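Local coordinates for inosine-uridine nucleoside N-ribohydrolase (Xanthomonas oryzae pv. oryzae, PDB 4KL0), which binds calcium and probably hydrolyses N-glycosidic bonds, though its function has not been established, at residues T30-D35 against V149-M154; L60-V65 against D91-R96; E240-N245 against A367-A372. One frame throughout, in Å; residues are numbered along the deposited sequence.

How the interactions relate
Interactions 1 and 2 belong to one continuous sheet and share its parallel backbone pairing. They adjoin directly, since strands 28-34 and 58-65 are neighbours and Leu32 O lies 2.9 Å from Val64 N, a probable hydrogen bond. Interaction 1, wholly buried near the centre of the chain, packs mostly apolar side chains and ends in a calcium site, whereas interaction 2 joins the strand at the sheet's outer border and mixes valines with a water-bridged charged pair. Interaction 3, its centre about 23 Å from the centre of either, lies farther out among the outer helices: a small helix-helix contact with Gly241, Ile242 and Ala369 buried, Arg244 exposed and two cationic groups close together.

Interaction 1. Residues T30-D35 against V149-M154; sequences TLLFTD and VVIAGM. With CA (calcium ion), chain B.
Val149, Phe33 and Ile151 carry this pairing of two parallel strands. Val149 is gripped through both its backbone N and O: its N donates to Leu31 O at 2.8 Å, and its O accepts from Phe33 N at 3.0 Å. Val149 O also lies in the plane of the Phe33 ring, at its edge, 3.5 Å from Phe33 CD2. The ring reaches this place because CG stands anti to the carbonyl carbon (chi1 -58°), beside the backbone N that makes the bond; Val150 CG2 approaches the same CD2 obliquely. On the sheet face of Leu32 and Val149, Leu32 CD1 rests 3.8 Å from Val149 CG1.

Ile151 N closes the third bond, to Phe33 O at 2.9 Å. Its CG1 sits between the backbone N and the carbonyl carbon (chi1 50°), which lays CD1 alongside the Thr34 side chain and against Leu32 CD1. Ile151 O binds the calcium ion at 2.4 Å, and Asp35 OD1 does so at 2.5 Å, so a metal ties the two segments together where the hydrogen-bonded pairing stops. Asp35 OD2 receives two waters: one also binds the calcium, the other accepts from Gly153 N. Asp42 and Asp318 add ligands, and Asp42 is further hydrogen-bonded to Thr34 OG1. Such an aspartate-rich calcium site at the strand ends is characteristic of nucleoside hydrolases.

Strand 28-34 runs between strands 146-150 and 58-65; helix 155-163 packs on Phe33 through Ala157 and Leu160, while helix 198-202 touches Asp35.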
loop_
_atom_site.group_PDB
_atom_site.type_symbol
_atom_site.label_atom_id
_atom_site.label_comp_id
_atom_site.label_asym_id
_atom_site.label_seq_id
_atom_site.Cartn_x
_atom_site.Cartn_y
_atom_site.Cartn_z
ATOM N N THR A 30 -4.464 12.094 5.820
ATOM C CA THR A 30 -3.661 11.263 4.900
ATOM C C THR A 30 -4.280 11.191 3.530
ATOM O O THR A 30 -5.486 10.961 3.407
ATOM C CB THR A 30 -3.498 9.826 5.479
ATOM O OG1 THR A 30 -2.767 9.878 6.717
ATOM C CG2 THR A 30 -2.749 8.919 4.495
ATOM N N LEU A 31 -3.446 11.396 2.499
ATOM C CA LEU A 31 -3.832 11.266 1.078
ATOM C C LEU A 31 -3.154 9.978 0.557
ATOM O O LEU A 31 -1.897 9.818 0.700
ATOM C CB LEU A 31 -3.311 12.446 0.240
ATOM C CG LEU A 31 -3.568 13.803 0.912
ATOM C CD1 LEU A 31 -2.911 14.927 0.049
ATOM C CD2 LEU A 31 -5.033 14.046 1.083
ATOM N N LEU A 32 -3.967 9.068 0.019
ATOM C CA LEU A 32 -3.486 7.735 -0.395
ATOM C C LEU A 32 -3.664 7.568 -1.902
ATOM O O LEU A 32 -4.718 7.880 -2.477
ATOM C CB LEU A 32 -4.270 6.683 0.392
ATOM C CG LEU A 32 -3.921 5.230 0.184
ATOM C CD1 LEU A 32 -2.469 4.974 0.661
ATOM C CD2 LEU A 32 -4.869 4.273 0.998
ATOM N N PHE A 33 -2.622 7.023 -2.551
ATOM C CA PHE A 33 -2.611 6.762 -3.991
ATOM C C PHE A 33 -2.411 5.262 -4.168
ATOM O O PHE A 33 -1.445 4.713 -3.639
ATOM C CB PHE A 33 -1.440 7.538 -4.631
ATOM C CG PHE A 33 -1.524 9.008 -4.389
ATOM C CD1 PHE A 33 -2.074 9.848 -5.363
ATOM C CD2 PHE A 33 -1.040 9.537 -3.207
ATOM C CE1 PHE A 33 -2.190 11.254 -5.082
ATOM C CE2 PHE A 33 -1.156 10.928 -2.936
ATOM C CZ PHE A 33 -1.724 11.758 -3.935
ATOM N N THR A 34 -3.368 4.570 -4.796
ATOM C CA THR A 34 -3.487 3.106 -4.620
ATOM C C THR A 34 -4.103 2.413 -5.834
ATOM O O THR A 34 -4.707 3.069 -6.691
ATOM C CB THR A 34 -4.358 2.877 -3.396
ATOM O OG1 THR A 34 -4.574 1.483 -3.143
ATOM C CG2 THR A 34 -5.707 3.541 -3.547
ATOM N N ASP A 35 -3.841 1.108 -5.986
ATOM C CA ASP A 35 -4.261 0.336 -7.177
ATOM C C ASP A 35 -4.793 -1.024 -6.725
ATOM O O ASP A 35 -4.206 -2.051 -7.015
ATOM C CB ASP A 35 -3.097 0.166 -8.179
ATOM C CG ASP A 35 -1.827 -0.454 -7.545
ATOM O OD1 ASP A 35 -1.822 -0.732 -6.316
ATOM O OD2 ASP A 35 -0.857 -0.719 -8.326
ATOM N N VAL A 149 0.770 9.116 0.984
ATOM C CA VAL A 149 1.275 7.740 0.983
ATOM C C VAL A 149 1.027 7.117 -0.388
ATOM O O VAL A 149 -0.128 7.100 -0.891
ATOM C CB VAL A 149 0.551 6.938 2.080
ATOM C CG1 VAL A 149 1.030 5.492 2.001
ATOM C CG2 VAL A 149 0.852 7.544 3.500
ATOM N N VAL A 150 2.107 6.657 -1.009
ATOM C CA VAL A 150 1.996 6.153 -2.406
ATOM C C VAL A 150 2.243 4.675 -2.413
ATOM O O VAL A 150 3.329 4.208 -2.095
ATOM C CB VAL A 150 3.013 6.886 -3.304
ATOM C CG1 VAL A 150 2.999 6.313 -4.713
ATOM C CG2 VAL A 150 2.763 8.413 -3.213
ATOM N N ILE A 151 1.196 3.902 -2.762
ATOM C CA ILE A 151 1.331 2.452 -2.799
ATOM C C ILE A 151 0.875 1.973 -4.165
ATOM O O ILE A 151 0.411 0.867 -4.263
ATOM C CB ILE A 151 0.524 1.770 -1.679
ATOM C CG1 ILE A 151 -0.940 2.254 -1.611
ATOM C CG2 ILE A 151 1.201 2.090 -0.306
ATOM C CD1 ILE A 151 -1.808 1.494 -0.619
ATOM N N ALA A 152 1.123 2.759 -5.200
ATOM C CA ALA A 152 0.806 2.423 -6.590
ATOM C C ALA A 152 1.564 3.331 -7.493
ATOM O O ALA A 152 2.398 4.075 -6.990
ATOM C CB ALA A 152 -0.739 2.597 -6.873
ATOM N N GLY A 153 1.218 3.338 -8.793
ATOM C CA GLY A 153 1.886 4.217 -9.760
ATOM C C GLY A 153 1.607 5.661 -9.408
ATOM O O GLY A 153 0.659 6.006 -8.661
ATOM N N MET A 154 2.446 6.542 -9.952
ATOM C CA MET A 154 2.495 7.879 -9.416
ATOM C C MET A 154 1.900 8.920 -10.369
ATOM O O MET A 154 2.109 10.114 -10.131
ATOM C CB MET A 154 3.964 8.212 -9.098
ATOM C CG MET A 154 4.312 7.687 -7.690
ATOM S SD MET A 154 6.053 7.216 -7.370
ATOM C CE MET A 154 5.923 5.477 -7.662
HETATM CA CA CA B . -0.314 -1.427 -4.466
HETATM O O HOH W 1 0.197 0.874 -10.045
HETATM O O HOH W 2 0.930 -1.641 -6.734
HETATM O O HOH W 3 2.355 -1.650 -4.156
HETATM O O HOH W 4 0.265 -3.841 -4.615
#

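Interaction 2. Residues L60-V65 against D91-R96; sequences LTDVVV and DVRVAR
The Asp62 carboxylate and the Arg93 guanidinium, their planes 43° apart, meet through a water. Lying in the guanidinium plane at its edge, the water accepts from Arg93 NH1 at 2.9 Å and donates both to Asp62 OD2 and to Arg93 O. The charged atoms themselves do not touch, Asp62 OD2 and Arg93 NH1 being 4.9 Å apart; what Asp62 OD2 meets directly is the aliphatic part of Arg93, at CB and CD, both 3.8 Å away. Arg93 CG is anti to the backbone N (chi1 -166°), and the chain runs extended to NE, carrying the guanidinium past the carboxylate. Asp62 OD1 is taken from its anti side by Thr61 OG1, 30° out of the carboxylate plane, and forms a salt bridge with Arg138. This second cation probably stabilises the buried carboxylate as an anion.

Four backbone bonds tie the strands in parallel: Arg93 N to Thr61 O, Val63 N to Arg93 O, Ala95 N to Val63 O and Val65 N to Ala95 O. The first is the longest at 3.1 Å, its donor standing above the Thr61 carbonyl plane; a second water bridges that same oxygen to Asp91 O. On the other face of the sheet from Asp62 and Arg93, Val92 CG1 packs obliquely on Val63 CG2 at 3.6 Å, and Val65 CG2 lies 4.0 Å from Val94 CG1. Val92 CG2 presses on Leu60 O at 3.3 Å.

The two strands and helix 70-86 between them make a beta-alpha-beta unit in which strand 93-96 borders the sheet. The helix covers the face of Val63, Val65 and Val94, with Phe84 on Val92 and Ala77 on Val94; helix 133-141 lies over Asp62 and Val64, and strand 28-34 flanks strand 58-65.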
loop_
_atom_site.group_PDB
_atom_site.type_symbol
_atom_site.label_atom_id
_atom_site.label_comp_id
_atom_site.label_asym_id
_atom_site.label_seq_id
_atom_site.Cartn_x
_atom_site.Cartn_y
_atom_site.Cartn_z
ATOM N N LEU A 60 -8.076 9.109 7.089
ATOM C CA LEU A 60 -7.902 8.861 5.629
ATOM C C LEU A 60 -8.952 9.685 4.920
ATOM O O LEU A 60 -10.137 9.286 4.871
ATOM C CB LEU A 60 -8.044 7.357 5.321
ATOM C CG LEU A 60 -7.814 6.902 3.903
ATOM C CD1 LEU A 60 -6.442 7.372 3.423
ATOM C CD2 LEU A 60 -7.971 5.370 3.876
ATOM N N THR A 61 -8.542 10.824 4.346
ATOM C CA THR A 61 -9.554 11.743 3.846
ATOM C C THR A 61 -9.860 11.543 2.355
ATOM O O THR A 61 -11.030 11.666 1.912
ATOM C CB THR A 61 -9.149 13.199 4.160
ATOM O OG1 THR A 61 -7.924 13.521 3.466
ATOM C CG2 THR A 61 -8.913 13.363 5.668
ATOM N N ASP A 62 -8.831 11.171 1.576
ATOM C CA ASP A 62 -8.964 11.129 0.130
ATOM C C ASP A 62 -8.117 9.989 -0.396
ATOM O O ASP A 62 -7.007 9.771 0.074
ATOM C CB ASP A 62 -8.464 12.447 -0.499
ATOM C CG ASP A 62 -9.283 13.664 -0.025
ATOM O OD1 ASP A 62 -8.887 14.287 0.971
ATOM O OD2 ASP A 62 -10.309 13.985 -0.664
ATOM N N VAL A 63 -8.666 9.285 -1.342
ATOM C CA VAL A 63 -7.945 8.203 -2.000
ATOM C C VAL A 63 -8.105 8.362 -3.508
ATOM O O VAL A 63 -9.227 8.509 -4.021
ATOM C CB VAL A 63 -8.553 6.866 -1.526
ATOM C CG1 VAL A 63 -7.911 5.711 -2.229
ATOM C CG2 VAL A 63 -8.364 6.715 -0.028
ATOM N N VAL A 64 -7.006 8.364 -4.247
ATOM C CA VAL A 64 -7.099 8.454 -5.700
ATOM C C VAL A 64 -6.514 7.151 -6.281
ATOM O O VAL A 64 -5.467 6.690 -5.873
ATOM C CB VAL A 64 -6.367 9.665 -6.239
ATOM C CG1 VAL A 64 -6.474 9.696 -7.739
ATOM C CG2 VAL A 64 -6.987 10.978 -5.615
ATOM N N VAL A 65 -7.245 6.542 -7.191
ATOM C CA VAL A 65 -6.971 5.145 -7.618
ATOM C C VAL A 65 -6.414 5.133 -9.047
ATOM O O VAL A 65 -6.960 5.791 -9.981
ATOM C CB VAL A 65 -8.308 4.341 -7.588
ATOM C CG1 VAL A 65 -8.138 2.966 -8.173
ATOM C CG2 VAL A 65 -8.837 4.256 -6.141
ATOM N N ASP A 91 -16.698 8.094 5.126
ATOM C CA ASP A 91 -16.470 9.428 4.584
ATOM C C ASP A 91 -15.209 9.563 3.759
ATOM O O ASP A 91 -14.902 10.646 3.271
ATOM C CB ASP A 91 -16.473 10.455 5.715
ATOM C CG ASP A 91 -17.829 10.492 6.470
ATOM O OD1 ASP A 91 -18.887 10.253 5.818
ATOM O OD2 ASP A 91 -17.813 10.729 7.706
ATOM N N VAL A 92 -14.466 8.464 3.598
ATOM C CA VAL A 92 -13.349 8.470 2.662
ATOM C C VAL A 92 -13.818 8.831 1.255
ATOM O O VAL A 92 -14.689 8.166 0.637
ATOM C CB VAL A 92 -12.644 7.075 2.694
ATOM C CG1 VAL A 92 -11.501 7.067 1.719
ATOM C CG2 VAL A 92 -12.184 6.748 4.107
ATOM N N ARG A 93 -13.199 9.875 0.688
ATOM C CA ARG A 93 -13.570 10.277 -0.653
ATOM C C ARG A 93 -12.671 9.595 -1.688
ATOM O O ARG A 93 -11.470 9.864 -1.780
ATOM C CB ARG A 93 -13.466 11.787 -0.784
ATOM C CG ARG A 93 -14.154 12.283 -2.005
ATOM C CD ARG A 93 -13.851 13.801 -2.158
ATOM N NE ARG A 93 -14.437 14.354 -3.379
ATOM C CZ ARG A 93 -13.945 14.190 -4.610
ATOM N NH1 ARG A 93 -12.833 13.441 -4.821
ATOM N NH2 ARG A 93 -14.568 14.773 -5.649
ATOM N N VAL A 94 -13.268 8.717 -2.464
ATOM C CA VAL A 94 -12.524 7.943 -3.449
ATOM C C VAL A 94 -12.759 8.510 -4.841
ATOM O O VAL A 94 -13.933 8.694 -5.312
ATOM C CB VAL A 94 -12.918 6.470 -3.419
ATOM C CG1 VAL A 94 -12.106 5.663 -4.395
ATOM C CG2 VAL A 94 -12.797 5.896 -1.991
ATOM N N ALA A 95 -11.654 8.702 -5.557
ATOM C CA ALA A 95 -11.729 9.238 -6.913
ATOM C C ALA A 95 -10.873 8.411 -7.903
ATOM O O ALA A 95 -9.791 7.892 -7.516
ATOM C CB ALA A 95 -11.242 10.671 -6.901
ATOM N N ARG A 96 -11.322 8.273 -9.151
ATOM C CA ARG A 96 -10.536 7.681 -10.214
ATOM C C ARG A 96 -9.407 8.651 -10.634
ATOM O O ARG A 96 -9.675 9.834 -10.915
ATOM C CB ARG A 96 -11.471 7.474 -11.423
ATOM C CG ARG A 96 -10.765 7.323 -12.723
ATOM C CD ARG A 96 -11.695 6.983 -13.861
ATOM N NE ARG A 96 -12.118 8.096 -14.680
ATOM C CZ ARG A 96 -13.152 7.998 -15.511
ATOM N NH1 ARG A 96 -13.508 9.030 -16.271
ATOM N NH2 ARG A 96 -13.828 6.837 -15.575
HETATM O O HOH W 5 -13.123 12.617 3.313
HETATM O O HOH W 6 -10.728 12.481 -3.084
#

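Interaction 3. Residues E240-N245 against A367-A372; sequences EGIARN and ALAKAA
Ile242 and Ala369 form the apolar centre of a small helix-helix contact, made where helix 236-243 comes close to the C-terminal part of helix 358-372, in the helical surroundings of the Rossmann-like sheet. The branch of Ile242 that does the touching is CG2, 3.8 Å from Ala369 CB, which points toward the partner helix. With CG1 held between the backbone N and the carbonyl carbon (chi1 57°), CG2 is anti to the carbonyl carbon and meets the alanine methyl. Ile242 CG2 also lies 4.3 Å from Lys370 CG. Beyond the two segments, Ile242 packs on Leu253 of helix 248-269 and on Leu373.

Lys370 adds the other half of the contact. Its chain is extended from CA to NZ and reaches over to helix 236-243, bringing Lys370 CE to within 4.4 Å of Gly241 CA. The helix surface at this glycine is bare backbone, and the lysine methylenes lie close to it. The ammonium group forms a salt bridge with Glu12, so the lysine of helix 358-372 is anchored to helix 10-20 while its methylenes pass Gly241.

Arg244, two residues on from Ile242, turns its guanidinium so that one face lies over Gly241 CA and Glu240 O, both offset toward the rim. Two like charges come close here, and the salt bridge to Glu12 would be expected to ease this for Lys370. Lys370 NZ lies near the plane of the guanidinium, at its edge, 4.5 Å from Arg244 NH1.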
loop_
_atom_site.group_PDB
_atom_site.type_symbol
_atom_site.label_atom_id
_atom_site.label_comp_id
_atom_site.label_asym_id
_atom_site.label_seq_id
_atom_site.Cartn_x
_atom_site.Cartn_y
_atom_site.Cartn_z
ATOM N N GLU A 240 -5.884 -16.297 7.495
ATOM C CA GLU A 240 -6.907 -17.159 8.057
ATOM C C GLU A 240 -7.470 -16.517 9.310
ATOM O O GLU A 240 -8.665 -16.512 9.474
ATOM C CB GLU A 240 -6.392 -18.586 8.333
ATOM C CG GLU A 240 -5.947 -19.364 7.038
ATOM C CD GLU A 240 -7.068 -19.846 6.130
ATOM O OE1 GLU A 240 -8.269 -19.651 6.433
ATOM O OE2 GLU A 240 -6.764 -20.439 5.067
ATOM N N GLY A 241 -6.603 -15.894 10.098
ATOM C CA GLY A 241 -7.015 -15.097 11.264
ATOM C C GLY A 241 -8.023 -14.009 10.987
ATOM O O GLY A 241 -8.960 -13.789 11.753
ATOM N N ILE A 242 -7.858 -13.314 9.865
ATOM C CA ILE A 242 -8.760 -12.200 9.591
ATOM C C ILE A 242 -10.055 -12.629 8.917
ATOM O O ILE A 242 -11.022 -11.870 8.888
ATOM C CB ILE A 242 -8.103 -11.026 8.770
ATOM C CG1 ILE A 242 -7.524 -11.506 7.433
ATOM C CG2 ILE A 242 -6.999 -10.373 9.592
ATOM C CD1 ILE A 242 -6.846 -10.338 6.715
ATOM N N ALA A 243 -10.088 -13.841 8.379
ATOM C CA ALA A 243 -11.290 -14.328 7.756
ATOM C C ALA A 243 -12.167 -15.107 8.765
ATOM O O ALA A 243 -13.329 -15.384 8.486
ATOM C CB ALA A 243 -10.937 -15.175 6.571
ATOM N N ARG A 244 -11.610 -15.352 9.941
ATOM C CA ARG A 244 -12.176 -16.344 10.875
ATOM C C ARG A 244 -13.632 -16.039 11.244
ATOM O O ARG A 244 -14.472 -16.940 11.330
ATOM C CB ARG A 244 -11.281 -16.449 12.128
ATOM C CG ARG A 244 -11.569 -17.633 13.087
ATOM C CD ARG A 244 -10.372 -17.829 14.054
ATOM N NE ARG A 244 -9.171 -18.340 13.389
ATOM C CZ ARG A 244 -7.943 -17.836 13.555
ATOM N NH1 ARG A 244 -7.733 -16.775 14.341
ATOM N NH2 ARG A 244 -6.912 -18.365 12.913
ATOM N N ASN A 245 -13.935 -14.771 11.425
ATOM C CA ASN A 245 -15.251 -14.400 11.899
ATOM C C ASN A 245 -16.219 -13.939 10.830
ATOM O O ASN A 245 -17.232 -13.304 11.156
ATOM C CB ASN A 245 -15.131 -13.337 12.968
ATOM C CG ASN A 245 -14.138 -13.702 14.011
ATOM O OD1 ASN A 245 -14.221 -14.786 14.596
ATOM N ND2 ASN A 245 -13.164 -12.824 14.249
ATOM N N ALA A 367 -2.385 -7.631 14.689
ATOM C CA ALA A 367 -3.219 -6.906 15.674
ATOM C C ALA A 367 -4.103 -5.844 15.032
ATOM O O ALA A 367 -5.319 -5.794 15.294
ATOM C CB ALA A 367 -2.364 -6.313 16.783
ATOM N N LEU A 368 -3.509 -5.013 14.162
ATOM C CA LEU A 368 -4.280 -3.960 13.544
ATOM C C LEU A 368 -5.377 -4.522 12.631
ATOM O O LEU A 368 -6.497 -4.028 12.667
ATOM C CB LEU A 368 -3.342 -3.028 12.779
ATOM C CG LEU A 368 -2.307 -2.217 13.583
ATOM C CD1 LEU A 368 -1.266 -1.667 12.627
ATOM C CD2 LEU A 368 -2.967 -1.052 14.342
ATOM N N ALA A 369 -5.055 -5.527 11.804
ATOM C CA ALA A 369 -6.074 -6.026 10.887
ATOM C C ALA A 369 -7.224 -6.700 11.650
ATOM O O ALA A 369 -8.419 -6.473 11.352
ATOM C CB ALA A 369 -5.498 -6.941 9.925
ATOM N N LYS A 370 -6.894 -7.471 12.684
ATOM C CA LYS A 370 -7.993 -8.121 13.433
ATOM C C LYS A 370 -8.863 -7.123 14.174
ATOM O O LYS A 370 -10.112 -7.268 14.195
ATOM C CB LYS A 370 -7.475 -9.142 14.455
ATOM C CG LYS A 370 -6.847 -10.365 13.868
ATOM C CD LYS A 370 -6.167 -11.145 14.995
ATOM C CE LYS A 370 -5.757 -12.539 14.570
ATOM N NZ LYS A 370 -5.236 -13.337 15.776
ATOM N N ALA A 371 -8.248 -6.100 14.778
ATOM C CA ALA A 371 -9.030 -5.090 15.505
ATOM C C ALA A 371 -9.945 -4.311 14.545
ATOM O O ALA A 371 -11.095 -3.973 14.881
ATOM C CB ALA A 371 -8.093 -4.145 16.304
ATOM N N ALA A 372 -9.453 -4.084 13.319
ATOM C CA ALA A 372 -10.159 -3.289 12.333
ATOM C C ALA A 372 -11.437 -4.008 11.889
ATOM O O ALA A 372 -12.398 -3.353 11.448
ATOM C CB ALA A 372 -9.219 -3.003 11.102
#